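Local coordinates for protein nucleotidyl transferase (Methanothermobacter thermautotrophicus, PDB 6PLJ) that probably transfers nucleotidyl groups, as a MobA-like NTP transferase family member that may take part in pseudomurein cell wall synthesis, at residues 22-34 and 117-131. Residues are numbered along the deposited sequence; the frame is centred on the assembly and turned at random.
Sequences GNMISAVVAAAGR and GVRAAGGDIILCAAG. With EDO (1,2-ethanediol), chain F; EDO (1,2-ethanediol), chain D.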
loop_
_atom_site.group_PDB
_atom_site.type_symbol
_atom_site.label_atom_id
_atom_site.label_comp_id
_atom_site.label_asym_id
_atom_site.label_seq_id
_atom_site.Cartn_x
_atom_site.Cartn_y
_atom_site.Cartn_z
ATOM N N GLY A 22 -11.519 1.719 -17.576
ATOM C CA GLY A 22 -11.163 0.301 -17.849
ATOM C C GLY A 22 -10.219 0.077 -19.026
ATOM O O GLY A 22 -10.280 -0.969 -19.671
ATOM N N ASN A 23 -9.337 1.038 -19.302
ATOM C CA ASN A 23 -8.330 0.886 -20.356
ATOM C C ASN A 23 -6.950 0.560 -19.788
ATOM O O ASN A 23 -6.160 -0.108 -20.448
ATOM C CB ASN A 23 -8.256 2.135 -21.235
ATOM C CG ASN A 23 -9.529 2.363 -22.038
ATOM O OD1 ASN A 23 -10.030 1.451 -22.695
ATOM N ND2 ASN A 23 -10.053 3.582 -21.994
ATOM N N MET A 24 -6.635 1.035 -18.582
ATOM C CA MET A 24 -5.313 0.761 -18.025
ATOM C C MET A 24 -5.311 0.884 -16.511
ATOM O O MET A 24 -5.842 1.852 -15.963
ATOM C CB MET A 24 -4.302 1.719 -18.645
ATOM C CG MET A 24 -2.870 1.596 -18.143
ATOM S SD MET A 24 -1.760 2.723 -18.992
ATOM C CE MET A 24 -0.207 2.135 -18.323
ATOM N N ILE A 25 -4.715 -0.111 -15.857
ATOM C CA ILE A 25 -4.655 -0.169 -14.397
ATOM C C ILE A 25 -3.197 -0.017 -13.983
ATOM O O ILE A 25 -2.347 -0.834 -14.335
ATOM C CB ILE A 25 -5.231 -1.482 -13.818
ATOM C CG1 ILE A 25 -6.719 -1.614 -14.172
ATOM C CG2 ILE A 25 -5.045 -1.503 -12.299
ATOM C CD1 ILE A 25 -7.298 -2.982 -13.891
ATOM N N SER A 26 -2.906 1.032 -13.217
ATOM C CA SER A 26 -1.554 1.260 -12.711
ATOM C C SER A 26 -1.550 1.010 -11.222
ATOM O O SER A 26 -2.477 1.440 -10.526
ATOM C CB SER A 26 -1.144 2.707 -12.919
ATOM O OG SER A 26 -1.129 3.041 -14.291
ATOM N N ALA A 27 -0.529 0.339 -10.720
ATOM C CA ALA A 27 -0.340 0.282 -9.277
ATOM C C ALA A 27 0.587 1.389 -8.843
ATOM O O ALA A 27 1.512 1.760 -9.558
ATOM C CB ALA A 27 0.200 -1.053 -8.840
ATOM N N VAL A 28 0.324 1.912 -7.656
ATOM C CA VAL A 28 1.209 2.859 -7.003
ATOM C C VAL A 28 1.488 2.268 -5.629
ATOM O O VAL A 28 0.553 2.080 -4.825
ATOM C CB VAL A 28 0.573 4.251 -6.893
ATOM C CG1 VAL A 28 1.414 5.157 -5.993
ATOM C CG2 VAL A 28 0.404 4.861 -8.281
ATOM N N VAL A 29 2.748 1.950 -5.376
ATOM C CA VAL A 29 3.177 1.423 -4.088
ATOM C C VAL A 29 3.872 2.544 -3.335
ATOM O O VAL A 29 4.884 3.090 -3.799
ATOM C CB VAL A 29 4.115 0.212 -4.256
ATOM C CG1 VAL A 29 4.588 -0.301 -2.898
ATOM C CG2 VAL A 29 3.408 -0.888 -5.052
ATOM N N ALA A 30 3.317 2.896 -2.182
ATOM C CA ALA A 30 3.915 3.921 -1.335
ATOM C C ALA A 30 4.994 3.267 -0.480
ATOM O O ALA A 30 4.688 2.454 0.387
ATOM C CB ALA A 30 2.860 4.577 -0.476
ATOM N N ALA A 31 6.246 3.620 -0.743
ATOM C CA ALA A 31 7.391 2.974 -0.111
ATOM C C ALA A 31 8.374 4.037 0.379
ATOM O O ALA A 31 9.584 3.824 0.346
ATOM C CB ALA A 31 8.045 2.011 -1.085
ATOM N N ALA A 32 7.840 5.171 0.809
ATOM C CA ALA A 32 8.650 6.380 1.050
ATOM C C ALA A 32 8.719 6.854 2.487
ATOM O O ALA A 32 9.470 7.782 2.769
ATOM C CB ALA A 32 8.144 7.519 0.187
ATOM N N GLY A 33 7.933 6.269 3.388
ATOM C CA GLY A 33 7.799 6.802 4.720
ATOM C C GLY A 33 8.820 6.286 5.715
ATOM O O GLY A 33 9.489 5.269 5.488
ATOM N N ARG A 34 8.898 6.975 6.849
ATOM C CA ARG A 34 9.675 6.486 7.982
ATOM C C ARG A 34 8.889 5.366 8.663
ATOM O O ARG A 34 7.689 5.173 8.430
ATOM C CB ARG A 34 9.956 7.602 8.988
ATOM C CG ARG A 34 10.951 8.651 8.521
ATOM C CD ARG A 34 11.132 9.701 9.611
ATOM N NE ARG A 34 9.913 10.450 9.842
ATOM C CZ ARG A 34 9.508 11.518 9.147
ATOM N NH1 ARG A 34 10.239 12.038 8.170
ATOM N NH2 ARG A 34 8.341 12.074 9.450
ATOM N N GLY A 117 2.956 9.298 -6.976
ATOM C CA GLY A 117 2.842 8.068 -7.752
ATOM C C GLY A 117 1.749 8.132 -8.799
ATOM O O GLY A 117 1.946 7.717 -9.958
ATOM N N VAL A 118 0.586 8.652 -8.400
ATOM C CA VAL A 118 -0.532 8.794 -9.337
ATOM C C VAL A 118 -0.126 9.742 -10.467
ATOM O O VAL A 118 -0.441 9.475 -11.628
ATOM C CB VAL A 118 -1.832 9.246 -8.626
ATOM C CG1 VAL A 118 -2.943 9.478 -9.626
ATOM C CG2 VAL A 118 -2.294 8.211 -7.626
ATOM N N ARG A 119 0.604 10.811 -10.148
ATOM C CA ARG A 119 1.136 11.715 -11.183
ATOM C C ARG A 119 2.012 11.027 -12.235
ATOM O O ARG A 119 2.009 11.418 -13.406
ATOM C CB ARG A 119 1.913 12.876 -10.534
ATOM C CG ARG A 119 1.041 13.983 -9.983
ATOM C CD ARG A 119 1.875 15.108 -9.382
ATOM N NE ARG A 119 2.879 15.612 -10.320
ATOM C CZ ARG A 119 4.195 15.718 -10.104
ATOM N NH1 ARG A 119 4.755 15.387 -8.931
ATOM N NH2 ARG A 119 4.977 16.188 -11.081
ATOM N N ALA A 120 2.741 9.998 -11.826
ATOM C CA ALA A 120 3.603 9.226 -12.694
ATOM C C ALA A 120 2.879 8.093 -13.412
ATOM O O ALA A 120 3.470 7.462 -14.270
ATOM C CB ALA A 120 4.759 8.644 -11.894
ATOM N N ALA A 121 1.637 7.803 -13.039
ATOM C CA ALA A 121 0.926 6.629 -13.555
ATOM C C ALA A 121 0.201 6.963 -14.837
ATOM O O ALA A 121 -0.395 8.027 -14.968
ATOM C CB ALA A 121 -0.077 6.134 -12.527
ATOM N N GLY A 122 0.224 6.042 -15.786
ATOM C CA GLY A 122 -0.550 6.200 -17.020
ATOM C C GLY A 122 -2.017 5.807 -16.960
ATOM O O GLY A 122 -2.795 6.215 -17.840
ATOM N N GLY A 123 -2.411 5.019 -15.962
ATOM C CA GLY A 123 -3.708 4.354 -15.952
ATOM C C GLY A 123 -4.871 5.214 -15.529
ATOM O O GLY A 123 -4.684 6.244 -14.895
ATOM N N ASP A 124 -6.074 4.788 -15.908
ATOM C CA ASP A 124 -7.308 5.449 -15.472
ATOM C C ASP A 124 -7.829 4.902 -14.152
ATOM O O ASP A 124 -8.700 5.531 -13.519
ATOM C CB ASP A 124 -8.411 5.331 -16.533
ATOM C CG ASP A 124 -8.737 3.906 -16.878
ATOM O OD1 ASP A 124 -8.040 3.325 -17.723
ATOM O OD2 ASP A 124 -9.688 3.335 -16.305
ATOM N N ILE A 125 -7.355 3.715 -13.777
ATOM C CA ILE A 125 -7.623 3.135 -12.462
ATOM C C ILE A 125 -6.291 2.945 -11.789
ATOM O O ILE A 125 -5.336 2.475 -12.415
ATOM C CB ILE A 125 -8.327 1.765 -12.585
ATOM C CG1 ILE A 125 -9.704 1.930 -13.221
ATOM C CG2 ILE A 125 -8.461 1.080 -11.226
ATOM C CD1 ILE A 125 -10.727 2.626 -12.347
ATOM N N ILE A 126 -6.227 3.327 -10.520
ATOM C CA ILE A 126 -5.015 3.174 -9.740
ATOM C C ILE A 126 -5.263 2.195 -8.602
ATOM O O ILE A 126 -6.191 2.379 -7.832
ATOM C CB ILE A 126 -4.544 4.507 -9.115
ATOM C CG1 ILE A 126 -4.465 5.647 -10.148
ATOM C CG2 ILE A 126 -3.188 4.320 -8.449
ATOM C CD1 ILE A 126 -3.513 5.415 -11.294
ATOM N N LEU A 127 -4.393 1.200 -8.476
ATOM C CA LEU A 127 -4.348 0.337 -7.293
ATOM C C LEU A 127 -3.262 0.895 -6.376
ATOM O O LEU A 127 -2.089 0.864 -6.732
ATOM C CB LEU A 127 -4.025 -1.096 -7.706
ATOM C CG LEU A 127 -3.788 -2.088 -6.555
ATOM C CD1 LEU A 127 -5.075 -2.276 -5.757
ATOM C CD2 LEU A 127 -3.255 -3.401 -7.104
ATOM N N CYS A 128 -3.666 1.420 -5.214
ATOM C CA CYS A 128 -2.745 2.029 -4.248
ATOM C C CYS A 128 -2.434 1.003 -3.176
ATOM O O CYS A 128 -3.360 0.466 -2.552
ATOM C CB CYS A 128 -3.380 3.246 -3.590
ATOM S SG CYS A 128 -3.652 4.617 -4.747
ATOM N N ALA A 129 -1.147 0.735 -2.961
ATOM C CA ALA A 129 -0.708 -0.250 -1.971
ATOM C C ALA A 129 0.373 0.332 -1.091
ATOM O O ALA A 129 1.178 1.156 -1.529
ATOM C CB ALA A 129 -0.197 -1.504 -2.655
ATOM N N ALA A 130 0.377 -0.113 0.161
ATOM C CA ALA A 130 1.400 0.276 1.117
ATOM C C ALA A 130 2.581 -0.665 1.019
ATOM O O ALA A 130 2.423 -1.881 1.089
ATOM C CB ALA A 130 0.828 0.229 2.520
ATOM N N GLY A 131 3.783 -0.104 0.921
ATOM C CA GLY A 131 4.990 -0.918 0.853
ATOM C C GLY A 131 5.180 -1.827 2.057
ATOM O O GLY A 131 5.717 -2.918 1.920
HETATM C C1 EDO F . 4.687 5.935 1.973
HETATM O O1 EDO F . 5.360 6.631 1.119
HETATM C C2 EDO F . 5.296 4.736 2.362
HETATM O O2 EDO F . 4.273 4.021 2.972
HETATM C C1 EDO D . 6.611 10.047 7.132
HETATM O O1 EDO D . 6.494 8.634 7.274
HETATM C C2 EDO D . 7.760 10.362 6.192
HETATM O O2 EDO D . 7.563 11.649 5.612
#
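Asp124 grips the backbone of residues 22-24 through three N-H groups: its OD2 accepts from Gly22 N at 2.8 Å, while OD1 takes both Met24 N at 2.8 Å and the more distant Asn23 N. It lies just before strand 125-130, which runs parallel to strand 25-31, the two being adjacent inner strands of the mixed, Rossmann-like sheet of the MobA-like domain. With CG set between its own backbone N and carbonyl carbon (chi1 58°), the carboxylate turns back over residues 22-24; Met24 N meets OD1 nearly along its C-O bond, whereas Gly22 N approaches OD2 from the syn side, 34° out of the carboxylate plane. With an alanine here, the amides of Gly22, Asn23 and Met24 are likely to lose their common acceptor, letting residues 22-24 come away from the turn before strand 125-130. The backbone bonds between the strands pass to and fro, from Ile125 N to Met24 O through Ser26 N to Ile125 O, ending with Gly131 N to Ala30 O at 2.8 Å. Ser26 OG accepts a weak bond from Gly123 N, but its stronger partner is Glu77, whose carboxylate also takes Gly122 N. Helix 110-120 covers the face bearing Ser26, Val28 and Ala30 and then leads into strand 125-130. The extended side chain of Met24 lies along the backbone of Gly122 and Gly123, its CG 3.6 Å from Gly123 CA. The other face, with Ala27, Val29 and Ala129, is covered by helix 62-72. Val28 fills the angle between helix and sheet: its CG1, anti to the backbone N (chi1 170°), lies 3.7 Å from Gly117 CA, close enough that a beta carbon on Gly117 would collide with it, and CG2 meets Ile126 CG2 at 3.6 Å.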